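Local structure of malate dehydrogenase (Porphyromonas gingivalis, 3FI9) at residues G225-I228 with I229-R232. The protein probably interconverts malate and oxaloacetate with NAD as cofactor, and is a dimeric member of the lactate/malate dehydrogenase superfamily. Sequence-based numbering, arbitrary orientation.
Sequences GANI and IKLR
The last two turns of helix 224-232, in the alpha/beta C-terminal domain of the malate dehydrogenase fold, are joined here by i to i+4 pairs such as Asn227 with Leu231 and Ile228 with Arg232. Four successive backbone hydrogen bonds hold the turns. Ile229 N donates to Gly225 O at 3.1 Å, and the series ends with Arg232 N on Ile228 O at 2.7 Å, almost straight at 170°. Ile228 O also takes a weak bond from Leu231 N. The Asn227 amide meets two side chains, Leu231 through its ND2 and Lys230 through its OD1. Its chi1 of -178° puts CG opposite the backbone N and carries the amide toward the next turn. There Leu231 CD1 comes over a face of the amide, toward its nitrogen, with Asn227 ND2 at 3.5 Å. The Lys230 chain bends at chi3 (-37°) and again at chi4, which brings NZ to Asn227 OD1 in a weak hydrogen bond of 3.5 Å. Ile229 folds its CG1 over Gly225 O at 3.4 Å. Gly225 lies near Arg157, a predicted substrate-binding residue. The far end of the helix faces the second subunit: Leu231 and Arg232 pack on its Gly49. Arg232 NH1 bonds to Gln238 OE1 and forms a salt bridge with Glu53 of that subunit. Nearer the backbone, the aliphatic part of Arg232 runs alongside Ile228, pointing the same way, with Arg232 CD 3.8 Å from Ile228 CG2.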
loop_
_atom_site.group_PDB
_atom_site.type_symbol
_atom_site.label_atom_id
_atom_site.label_comp_id
_atom_site.label_asym_id
_atom_site.label_seq_id
_atom_site.Cartn_x
_atom_site.Cartn_y
_atom_site.Cartn_z
ATOM N N GLY A 225 -9.996 -15.316 -6.602
ATOM C CA GLY A 225 -8.979 -15.515 -5.532
ATOM C C GLY A 225 -7.929 -16.606 -5.814
ATOM O O GLY A 225 -6.719 -16.402 -5.599
ATOM N N ALA A 226 -8.382 -17.765 -6.286
ATOM C CA ALA A 226 -7.480 -18.777 -6.853
ATOM C C ALA A 226 -6.575 -18.255 -7.964
ATOM O O ALA A 226 -5.403 -18.633 -8.076
ATOM C CB ALA A 226 -8.304 -19.942 -7.391
ATOM N N ASN A 227 -7.132 -17.427 -8.847
ATOM C CA ASN A 227 -6.342 -16.874 -9.946
ATOM C C ASN A 227 -5.224 -15.959 -9.388
ATOM O O ASN A 227 -4.076 -16.055 -9.827
ATOM C CB ASN A 227 -7.278 -16.112 -10.912
ATOM C CG ASN A 227 -6.540 -15.536 -12.148
ATOM O OD1 ASN A 227 -5.969 -16.270 -12.949
ATOM N ND2 ASN A 227 -6.589 -14.231 -12.306
ATOM N N ILE A 228 -5.537 -15.067 -8.433
ATOM C CA ILE A 228 -4.457 -14.244 -7.841
ATOM C C ILE A 228 -3.364 -15.174 -7.266
ATOM O O ILE A 228 -2.179 -14.963 -7.467
ATOM C CB ILE A 228 -4.959 -13.273 -6.720
ATOM C CG1 ILE A 228 -5.990 -12.284 -7.289
ATOM C CG2 ILE A 228 -3.766 -12.530 -5.999
ATOM C CD1 ILE A 228 -5.537 -11.642 -8.550
ATOM N N ILE A 229 -3.771 -16.221 -6.570
ATOM C CA ILE A 229 -2.799 -17.164 -5.994
ATOM C C ILE A 229 -1.909 -17.788 -7.059
ATOM O O ILE A 229 -0.682 -17.932 -6.882
ATOM C CB ILE A 229 -3.495 -18.281 -5.191
ATOM C CG1 ILE A 229 -4.106 -17.686 -3.920
ATOM C CG2 ILE A 229 -2.494 -19.430 -4.857
ATOM C CD1 ILE A 229 -5.154 -18.541 -3.227
ATOM N N LYS A 230 -2.515 -18.130 -8.182
ATOM C CA LYS A 230 -1.773 -18.798 -9.249
ATOM C C LYS A 230 -0.819 -17.778 -9.875
ATOM O O LYS A 230 0.255 -18.100 -10.333
ATOM C CB LYS A 230 -2.771 -19.304 -10.292
ATOM C CG LYS A 230 -2.144 -19.790 -11.592
ATOM C CD LYS A 230 -3.217 -19.867 -12.686
ATOM C CE LYS A 230 -4.531 -20.336 -12.065
ATOM N NZ LYS A 230 -5.705 -19.742 -12.761
ATOM N N LEU A 231 -1.216 -16.521 -9.899
ATOM C CA LEU A 231 -0.378 -15.538 -10.597
ATOM C C LEU A 231 0.661 -14.879 -9.677
ATOM O O LEU A 231 1.798 -14.673 -10.099
ATOM C CB LEU A 231 -1.230 -14.498 -11.286
ATOM C CG LEU A 231 -2.310 -14.942 -12.264
ATOM C CD1 LEU A 231 -3.178 -13.727 -12.560
ATOM C CD2 LEU A 231 -1.721 -15.484 -13.557
ATOM N N ARG A 232 0.257 -14.540 -8.443
ATOM C CA ARG A 232 1.147 -13.899 -7.488
ATOM C C ARG A 232 1.909 -14.855 -6.636
ATOM O O ARG A 232 2.876 -14.444 -6.030
ATOM C CB ARG A 232 0.395 -12.970 -6.507
ATOM C CG ARG A 232 -0.168 -11.745 -7.139
ATOM C CD ARG A 232 -0.460 -10.717 -6.033
ATOM N NE ARG A 232 0.799 -10.043 -5.712
ATOM C CZ ARG A 232 0.849 -8.797 -5.243
ATOM N NH1 ARG A 232 -0.300 -8.167 -5.052
ATOM N NH2 ARG A 232 2.008 -8.197 -5.012
#